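Local coordinates for alpha-n-acetylglucosaminidase family protein (Clostridium perfringens, PDB 4A42) that probably recognises and binds carbohydrate as a family 32 carbohydrate-binding module of a large bacterial alpha-N-acetylglucosaminidase, at residues N52-P57 with V81-S86; N44-G49 with K63-D68; Y90-S95 with Y117-K122. All coordinates share one frame; numbering follows the deposited sequence.

Contact 1. Residues N52-P57 with V81-S86; sequences NTLWVP and VSKGNS. With CA (calcium ion), chain C.
K83 and the pair N52 and L54 form a polar-plus-apolar surface contact, joining the calcium-binding loop to the turn that follows strand 77-82 of a beta-sandwich module. The lysine lies across both partners at about a right angle. Its NZ donates to N52 OD1 at 2.9 Å; the C=O...N angle is 137° and the ammonium nitrogen comes in 30° off the carbonyl plane. CE rests 3.4 Å from the same OD1, so the amide oxygen meets the last two atoms of the chain. Nearer the backbone, L54 CD2 touches K83 CG at 3.7 Å and also CB. A bend at the second torsion of K83 (chi2 -85°) carries the outer chain from the leucine methyl to the asparagine oxygen. T53, between N52 and L54, points away from 81-86 and binds the calcium ion twice, through O at 2.6 Å and OG1 at 2.5 Å. Strand 141-148 and the residue just before it link the two segments: W55 shares backbone hydrogen bonds with I141, V81 with G142 and E143, and K83 with K140.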
loop_
_atom_site.group_PDB
_atom_site.type_symbol
_atom_site.label_atom_id
_atom_site.label_comp_id
_atom_site.label_asym_id
_atom_site.label_seq_id
_atom_site.Cartn_x
_atom_site.Cartn_y
_atom_site.Cartn_z
ATOM N N ASN A 52 14.351 -2.642 -3.772
ATOM C CA ASN A 52 14.549 -3.015 -5.160
ATOM C C ASN A 52 13.922 -4.333 -5.613
ATOM O O ASN A 52 14.002 -4.666 -6.768
ATOM C CB ASN A 52 16.020 -2.939 -5.558
ATOM C CG ASN A 52 16.472 -1.522 -5.830
ATOM O OD1 ASN A 52 15.752 -0.722 -6.376
ATOM N ND2 ASN A 52 17.680 -1.226 -5.451
ATOM N N THR A 53 13.265 -5.038 -4.708
ATOM C CA THR A 53 12.495 -6.208 -5.103
ATOM C C THR A 53 11.073 -5.690 -5.295
ATOM O O THR A 53 10.480 -5.143 -4.387
ATOM C CB THR A 53 12.522 -7.326 -4.061
ATOM O OG1 THR A 53 12.013 -6.856 -2.817
ATOM C CG2 THR A 53 13.950 -7.865 -3.885
ATOM N N LEU A 54 10.553 -5.882 -6.497
ATOM C CA LEU A 54 9.324 -5.242 -6.920
ATOM C C LEU A 54 8.117 -6.136 -7.105
ATOM O O LEU A 54 8.264 -7.297 -7.421
ATOM C CB LEU A 54 9.571 -4.549 -8.242
ATOM C CG LEU A 54 10.932 -3.888 -8.386
ATOM C CD1 LEU A 54 11.070 -3.358 -9.786
ATOM C CD2 LEU A 54 11.089 -2.777 -7.383
ATOM N N TRP A 55 6.934 -5.554 -6.903
ATOM C CA TRP A 55 5.682 -6.172 -7.294
ATOM C C TRP A 55 5.221 -5.398 -8.528
ATOM O O TRP A 55 5.055 -4.197 -8.485
ATOM C CB TRP A 55 4.639 -6.120 -6.184
ATOM C CG TRP A 55 3.246 -6.484 -6.650
ATOM C CD1 TRP A 55 2.775 -7.735 -6.932
ATOM C CD2 TRP A 55 2.153 -5.586 -6.881
ATOM N NE1 TRP A 55 1.465 -7.665 -7.328
ATOM C CE2 TRP A 55 1.058 -6.359 -7.299
ATOM C CE3 TRP A 55 1.995 -4.201 -6.775
ATOM C CZ2 TRP A 55 -0.169 -5.798 -7.607
ATOM C CZ3 TRP A 55 0.774 -3.650 -7.087
ATOM C CH2 TRP A 55 -0.291 -4.445 -7.494
ATOM N N VAL A 56 5.059 -6.102 -9.634
ATOM C CA VAL A 56 4.695 -5.489 -10.891
ATOM C C VAL A 56 3.414 -6.122 -11.362
ATOM O O VAL A 56 3.421 -7.227 -11.864
ATOM C CB VAL A 56 5.783 -5.770 -11.930
ATOM C CG1 VAL A 56 5.447 -5.146 -13.247
ATOM C CG2 VAL A 56 7.127 -5.270 -11.441
ATOM N N PRO A 57 2.323 -5.396 -11.250
ATOM C CA PRO A 57 1.036 -5.938 -11.658
ATOM C C PRO A 57 0.937 -6.051 -13.155
ATOM O O PRO A 57 1.686 -5.461 -13.895
ATOM C CB PRO A 57 0.037 -4.907 -11.134
ATOM C CG PRO A 57 0.811 -3.681 -10.955
ATOM C CD PRO A 57 2.159 -4.137 -10.513
ATOM N N VAL A 81 6.990 2.920 -1.933
ATOM C CA VAL A 81 8.213 3.089 -2.701
ATOM C C VAL A 81 7.890 2.729 -4.147
ATOM O O VAL A 81 7.547 1.576 -4.436
ATOM C CB VAL A 81 9.343 2.198 -2.142
ATOM C CG1 VAL A 81 10.626 2.408 -2.928
ATOM C CG2 VAL A 81 9.577 2.510 -0.665
ATOM N N SER A 82 7.955 3.717 -5.037
ATOM C CA SER A 82 7.493 3.540 -6.419
ATOM C C SER A 82 8.656 3.531 -7.388
ATOM O O SER A 82 9.342 4.536 -7.544
ATOM C CB SER A 82 6.522 4.663 -6.798
ATOM O OG SER A 82 5.994 4.446 -8.093
ATOM N N LYS A 83 8.863 2.397 -8.049
ATOM C CA LYS A 83 10.047 2.191 -8.869
ATOM C C LYS A 83 9.799 2.315 -10.378
ATOM O O LYS A 83 10.746 2.365 -11.160
ATOM C CB LYS A 83 10.707 0.849 -8.506
ATOM C CG LYS A 83 11.403 0.873 -7.135
ATOM C CD LYS A 83 12.825 1.427 -7.240
ATOM C CE LYS A 83 13.449 1.665 -5.869
ATOM N NZ LYS A 83 14.910 2.035 -5.967
ATOM N N GLY A 84 8.535 2.354 -10.789
ATOM C CA GLY A 84 8.207 2.569 -12.192
ATOM C C GLY A 84 8.543 3.970 -12.686
ATOM O O GLY A 84 8.874 4.859 -11.899
ATOM N N ASN A 85 8.441 4.191 -13.991
ATOM C CA ASN A 85 8.824 5.493 -14.551
ATOM C C ASN A 85 7.826 6.630 -14.346
ATOM O O ASN A 85 8.216 7.800 -14.152
ATOM C CB ASN A 85 9.125 5.363 -16.036
ATOM C CG ASN A 85 10.471 4.755 -16.297
ATOM O OD1 ASN A 85 11.331 4.722 -15.414
ATOM N ND2 ASN A 85 10.678 4.277 -17.519
ATOM N N SER A 86 6.547 6.290 -14.407
ATOM C CA SER A 86 5.485 7.276 -14.433
ATOM C C SER A 86 5.132 7.707 -13.020
ATOM O O SER A 86 5.242 6.919 -12.092
ATOM C CB SER A 86 4.241 6.686 -15.120
ATOM O OG SER A 86 4.447 6.485 -16.514
HETATM CA CA CA C . 10.582 -5.056 -1.785
#

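Contact 2. Residues N44-G49 with K63-D68; sequences NNLRDG and KSVTFD. With CA (calcium ion), chain C.
L46 meets V65 and F67 where the calcium-binding loop of an F5/8 type C beta-sandwich folds over strand 63-69. The 3-10 turn that includes L46 drives one apolar side chain inward while N45 and D48 bind the metal. Packing is tightest at L46 CD1, which approaches V65 CG1 to 3.6 Å and CG2 to 3.8 Å, both methyls of the valine meeting the single leucine methyl tip to tip. Extension of the leucine chain at its second torsion (CD1 anti to CA, chi2 167°) gives it this reach, since the CA atoms of L46 and V65 stay 9.2 Å apart. V36, W55, I141 and I144 close round the leucine as part of the core.

Toward F67 the fit is slacker. The CZ atom of its ring lies 4.5 Å from L46 CB, and R47 CG comes to the ring edge, near its plane, 4.2 Å from CE2. Beyond that methylene the arginine leaves the core: it packs on V34, and its NH1 donates to A27 O, so the charged end is held by the N-terminal part of the chain. On the other face of the strand S64, T66 and D68 alternate with the buried residues and are partly open to solvent; D68 forms a salt bridge with R128.

The loop also carries calcium ligands. G49 is exposed, and its N donates to E143 OE2. The adjoining D48 turns its carboxylate to the metal and binds through OD1, with OD2 much farther away at 3.8 Å; T53, N50, G142 and E143 complete the site. Immediately before L46, N45 binds through its backbone rather than its side chain, its O standing 2.3 Å from the calcium ion.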
loop_
_atom_site.group_PDB
_atom_site.type_symbol
_atom_site.label_atom_id
_atom_site.label_comp_id
_atom_site.label_asym_id
_atom_site.label_seq_id
_atom_site.Cartn_x
_atom_site.Cartn_y
_atom_site.Cartn_z
ATOM N N ASN A 44 5.109 -10.914 -1.959
ATOM C CA ASN A 44 5.896 -10.708 -0.758
ATOM C C ASN A 44 7.002 -9.681 -0.965
ATOM O O ASN A 44 7.576 -9.183 -0.004
ATOM C CB ASN A 44 6.424 -12.030 -0.217
ATOM C CG ASN A 44 5.329 -12.853 0.418
ATOM O OD1 ASN A 44 4.410 -12.306 1.037
ATOM N ND2 ASN A 44 5.405 -14.167 0.256
ATOM N N ASN A 45 7.271 -9.353 -2.222
ATOM C CA ASN A 45 8.225 -8.290 -2.527
ATOM C C ASN A 45 7.722 -6.956 -1.990
ATOM O O ASN A 45 8.477 -6.008 -1.853
ATOM C CB ASN A 45 8.481 -8.182 -4.032
ATOM C CG ASN A 45 9.296 -9.349 -4.569
ATOM O OD1 ASN A 45 9.879 -10.118 -3.805
ATOM N ND2 ASN A 45 9.355 -9.471 -5.886
ATOM N N LEU A 46 6.444 -6.880 -1.671
ATOM C CA LEU A 46 5.891 -5.632 -1.145
ATOM C C LEU A 46 6.313 -5.341 0.286
ATOM O O LEU A 46 6.227 -4.200 0.744
ATOM C CB LEU A 46 4.364 -5.653 -1.210
ATOM C CG LEU A 46 3.741 -5.571 -2.591
ATOM C CD1 LEU A 46 2.264 -5.917 -2.477
ATOM C CD2 LEU A 46 3.939 -4.167 -3.169
ATOM N N ARG A 47 6.748 -6.369 0.989
ATOM C CA ARG A 47 7.052 -6.198 2.367
ATOM C C ARG A 47 8.227 -7.058 2.844
ATOM O O ARG A 47 8.201 -7.604 3.902
ATOM C CB ARG A 47 5.796 -6.429 3.206
ATOM C CG ARG A 47 5.033 -7.622 2.786
ATOM C CD ARG A 47 5.375 -8.750 3.703
ATOM N NE ARG A 47 4.463 -9.871 3.663
ATOM C CZ ARG A 47 3.669 -10.209 4.661
ATOM N NH1 ARG A 47 3.640 -9.522 5.776
ATOM N NH2 ARG A 47 2.911 -11.247 4.523
ATOM N N ASP A 48 9.262 -7.093 2.036
ATOM C CA ASP A 48 10.464 -7.864 2.348
ATOM C C ASP A 48 11.634 -7.006 2.822
ATOM O O ASP A 48 12.729 -7.523 3.082
ATOM C CB ASP A 48 10.873 -8.747 1.165
ATOM C CG ASP A 48 11.312 -7.950 -0.039
ATOM O OD1 ASP A 48 11.096 -6.716 -0.061
ATOM O OD2 ASP A 48 11.875 -8.559 -0.967
ATOM N N GLY A 49 11.404 -5.701 2.950
ATOM C CA GLY A 49 12.424 -4.800 3.458
ATOM C C GLY A 49 13.493 -4.417 2.450
ATOM O O GLY A 49 14.499 -3.821 2.819
ATOM N N LYS A 63 -5.762 -2.484 -10.371
ATOM C CA LYS A 63 -4.604 -3.032 -9.718
ATOM C C LYS A 63 -4.679 -2.659 -8.231
ATOM O O LYS A 63 -4.782 -1.500 -7.902
ATOM C CB LYS A 63 -3.329 -2.448 -10.318
ATOM C CG LYS A 63 -3.102 -2.713 -11.754
ATOM C CD LYS A 63 -2.079 -1.788 -12.303
ATOM C CE LYS A 63 -2.581 -1.107 -13.520
ATOM N NZ LYS A 63 -2.621 -2.001 -14.688
ATOM N N SER A 64 -4.661 -3.651 -7.360
ATOM C CA SER A 64 -4.868 -3.380 -5.964
ATOM C C SER A 64 -4.101 -4.317 -5.035
ATOM O O SER A 64 -3.836 -5.445 -5.387
ATOM C CB SER A 64 -6.368 -3.463 -5.687
ATOM O OG SER A 64 -6.664 -3.099 -4.376
ATOM N N VAL A 65 -3.773 -3.826 -3.853
ATOM C CA VAL A 65 -3.135 -4.614 -2.799
ATOM C C VAL A 65 -3.896 -4.396 -1.492
ATOM O O VAL A 65 -4.213 -3.264 -1.153
ATOM C CB VAL A 65 -1.680 -4.145 -2.570
ATOM C CG1 VAL A 65 -1.018 -4.952 -1.450
ATOM C CG2 VAL A 65 -0.869 -4.208 -3.866
ATOM N N THR A 66 -4.189 -5.465 -0.753
ATOM C CA THR A 66 -4.830 -5.320 0.554
ATOM C C THR A 66 -4.001 -5.983 1.648
ATOM O O THR A 66 -3.698 -7.173 1.565
ATOM C CB THR A 66 -6.240 -5.933 0.575
ATOM O OG1 THR A 66 -7.073 -5.256 -0.374
ATOM C CG2 THR A 66 -6.860 -5.788 1.967
ATOM N N PHE A 67 -3.622 -5.211 2.662
ATOM C CA PHE A 67 -2.958 -5.769 3.841
ATOM C C PHE A 67 -4.001 -6.037 4.912
ATOM O O PHE A 67 -4.860 -5.190 5.178
ATOM C CB PHE A 67 -1.904 -4.815 4.421
ATOM C CG PHE A 67 -0.698 -4.638 3.564
ATOM C CD1 PHE A 67 -0.708 -3.732 2.516
ATOM C CD2 PHE A 67 0.464 -5.361 3.814
ATOM C CE1 PHE A 67 0.407 -3.565 1.725
ATOM C CE2 PHE A 67 1.581 -5.190 3.022
ATOM C CZ PHE A 67 1.548 -4.299 1.979
ATOM N N ASP A 68 -3.927 -7.223 5.507
ATOM C CA ASP A 68 -4.727 -7.572 6.675
ATOM C C ASP A 68 -3.762 -7.602 7.852
ATOM O O ASP A 68 -2.957 -8.523 7.983
ATOM C CB ASP A 68 -5.410 -8.933 6.474
ATOM C CG ASP A 68 -6.289 -9.341 7.657
ATOM O OD1 ASP A 68 -6.262 -8.658 8.700
ATOM O OD2 ASP A 68 -7.005 -10.361 7.541
HETATM CA CA CA C . 10.582 -5.056 -1.785
#

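Contact 3. Residues Y90-S95 with Y117-K122; sequences YSIEIS and YSNILK
Y90 reaches across to Y117 and N119, and the polar part of the contact is a single hydrogen bond. Y90 OH donates to N119 OD1 at 2.9 Å, approaching at a C=O...O angle of 135° within the carbonyl plane and so on a lone pair. The two side chains come from opposite directions. OD1 lies at the edge of the tyrosine ring, in its plane, whereas the amide plane is steeply turned against the ring. The bond gives the hydroxyl of the buried Y90 an acceptor on N119, which is itself partly exposed.

The aromatic part is an offset edge-to-face pair. Y90 presents its edge to the face of Y117, with centroids 5.7 Å apart and planes at 61°. The first torsion of Y90 sets CG between the backbone N and carbonyl carbon and sends the ring across the gap.

That gap is the interior of the beta-sandwich: strand 90-95 belongs to the larger sheet and strand 116-120 is an outermost strand of the smaller one. Their segment axes come no closer than 10.6 Å and run 35° apart in the same general direction, so side chains, not backbone bonds, join them.

Van der Waals contacts fill in round the ring. Y90 CE1 makes an apolar touch with Y117 CD2 at 3.9 Å, and Y90 OH sits 3.7 Å from Y117 CB. I80 and F134 also pack on Y90, while V105 touches both Y90 and N119. At its far end Y117 is tied down separately, its OH hydrogen-bonding with E112 O, K114 N and L88 N. I92 CD1 lies 4.2 Å from N119 OD1.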
loop_
_atom_site.group_PDB
_atom_site.type_symbol
_atom_site.label_atom_id
_atom_site.label_comp_id
_atom_site.label_asym_id
_atom_site.label_seq_id
_atom_site.Cartn_x
_atom_site.Cartn_y
_atom_site.Cartn_z
ATOM N N TYR A 90 -2.678 6.786 -7.203
ATOM C CA TYR A 90 -3.028 5.808 -6.178
ATOM C C TYR A 90 -4.021 6.371 -5.176
ATOM O O TYR A 90 -4.191 7.600 -5.063
ATOM C CB TYR A 90 -1.767 5.336 -5.428
ATOM C CG TYR A 90 -1.154 6.393 -4.523
ATOM C CD1 TYR A 90 -0.315 7.377 -5.037
ATOM C CD2 TYR A 90 -1.444 6.431 -3.157
ATOM C CE1 TYR A 90 0.235 8.360 -4.213
ATOM C CE2 TYR A 90 -0.887 7.410 -2.326
ATOM C CZ TYR A 90 -0.051 8.373 -2.866
ATOM O OH TYR A 90 0.512 9.368 -2.080
ATOM N N SER A 91 -4.670 5.459 -4.458
ATOM C CA SER A 91 -5.452 5.796 -3.279
ATOM C C SER A 91 -5.175 4.776 -2.179
ATOM O O SER A 91 -4.678 3.677 -2.434
ATOM C CB SER A 91 -6.950 5.839 -3.601
ATOM O OG SER A 91 -7.450 4.562 -3.987
ATOM N N ILE A 92 -5.470 5.182 -0.952
ATOM C CA ILE A 92 -5.309 4.340 0.214
ATOM C C ILE A 92 -6.629 4.332 0.966
ATOM O O ILE A 92 -7.204 5.392 1.230
ATOM C CB ILE A 92 -4.199 4.888 1.127
ATOM C CG1 ILE A 92 -2.896 5.098 0.333
ATOM C CG2 ILE A 92 -3.956 3.946 2.301
ATOM C CD1 ILE A 92 -1.739 5.567 1.206
ATOM N N GLU A 93 -7.110 3.135 1.281
ATOM C CA GLU A 93 -8.353 2.945 2.021
ATOM C C GLU A 93 -8.060 2.115 3.258
ATOM O O GLU A 93 -7.178 1.271 3.241
ATOM C CB GLU A 93 -9.377 2.190 1.177
ATOM C CG GLU A 93 -9.944 2.935 -0.017
ATOM C CD GLU A 93 -10.705 1.999 -0.933
ATOM O OE1 GLU A 93 -10.052 1.229 -1.658
ATOM O OE2 GLU A 93 -11.951 2.009 -0.905
ATOM N N ILE A 94 -8.818 2.336 4.329
ATOM C CA ILE A 94 -8.701 1.495 5.513
ATOM C C ILE A 94 -10.076 0.977 5.908
ATOM O O ILE A 94 -11.095 1.585 5.563
ATOM C CB ILE A 94 -8.047 2.241 6.699
ATOM C CG1 ILE A 94 -8.837 3.504 7.058
ATOM C CG2 ILE A 94 -6.586 2.573 6.366
ATOM C CD1 ILE A 94 -8.372 4.166 8.347
ATOM N N SER A 95 -10.099 -0.152 6.612
ATOM C CA SER A 95 -11.347 -0.739 7.087
ATOM C C SER A 95 -11.123 -1.515 8.374
ATOM O O SER A 95 -10.012 -1.991 8.644
ATOM C CB SER A 95 -11.953 -1.666 6.033
ATOM O OG SER A 95 -13.208 -2.179 6.465
ATOM N N TYR A 117 6.275 7.823 -2.011
ATOM C CA TYR A 117 5.049 8.555 -1.701
ATOM C C TYR A 117 4.665 8.321 -0.241
ATOM O O TYR A 117 4.137 7.267 0.126
ATOM C CB TYR A 117 3.917 8.176 -2.675
ATOM C CG TYR A 117 4.235 8.568 -4.091
ATOM C CD1 TYR A 117 4.957 7.719 -4.926
ATOM C CD2 TYR A 117 3.840 9.811 -4.604
ATOM C CE1 TYR A 117 5.268 8.093 -6.225
ATOM C CE2 TYR A 117 4.143 10.181 -5.898
ATOM C CZ TYR A 117 4.850 9.327 -6.705
ATOM O OH TYR A 117 5.166 9.694 -7.992
ATOM N N SER A 118 4.980 9.307 0.595
ATOM C CA SER A 118 4.690 9.225 2.022
ATOM C C SER A 118 3.372 9.921 2.339
ATOM O O SER A 118 3.022 10.937 1.718
ATOM C CB SER A 118 5.808 9.904 2.825
ATOM O OG SER A 118 7.084 9.368 2.509
ATOM N N ASN A 119 2.633 9.369 3.294
ATOM C CA ASN A 119 1.424 10.019 3.809
ATOM C C ASN A 119 1.298 9.841 5.313
ATOM O O ASN A 119 1.322 8.721 5.814
ATOM C CB ASN A 119 0.164 9.452 3.149
ATOM C CG ASN A 119 0.016 9.874 1.704
ATOM O OD1 ASN A 119 0.358 9.129 0.797
ATOM N ND2 ASN A 119 -0.485 11.079 1.487
ATOM N N ILE A 120 1.137 10.946 6.034
ATOM C CA ILE A 120 0.919 10.904 7.488
ATOM C C ILE A 120 -0.575 10.991 7.819
ATOM O O ILE A 120 -1.270 11.906 7.369
ATOM C CB ILE A 120 1.692 12.019 8.197
ATOM C CG1 ILE A 120 3.192 11.877 7.918
ATOM C CG2 ILE A 120 1.410 12.014 9.700
ATOM C CD1 ILE A 120 3.755 12.967 7.028
ATOM N N LEU A 121 -1.068 10.036 8.605
ATOM C CA LEU A 121 -2.497 9.935 8.869
ATOM C C LEU A 121 -2.925 10.870 9.999
ATOM O O LEU A 121 -2.111 11.251 10.842
ATOM C CB LEU A 121 -2.899 8.489 9.190
ATOM C CG LEU A 121 -3.041 7.514 8.020
ATOM C CD1 LEU A 121 -1.702 7.257 7.366
ATOM C CD2 LEU A 121 -3.686 6.201 8.462
ATOM N N LYS A 122 -4.201 11.243 10.002
ATOM C CA LYS A 122 -4.756 12.034 11.095
ATOM C C LYS A 122 -4.515 11.300 12.404
ATOM O O LYS A 122 -4.400 10.073 12.424
ATOM C CB LYS A 122 -6.256 12.263 10.899
#

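Overall arrangement
From the N terminus, residues 44-49 open contact 2 and 52-57 open contact 1 before either has closed; strand 63-69 then closes contact 2 and residues 81-86 close contact 1, so the two cross along the chain. They also share the calcium ion, and W55 touches V65 of the larger sheet and bonds through its backbone to I141 of the smaller, so the loop reaches both sheets. Contact 3 follows in series, closing the excursion from strand 90-95 to strand 116-120 on the other side of the chain's centre from contact 1. S82 packs on Y117, a direct touch between contacts 1 and 3 through neighbouring strands of the smaller sheet. Contacts 2 and 3 stay about 6 Å apart at their nearest atoms.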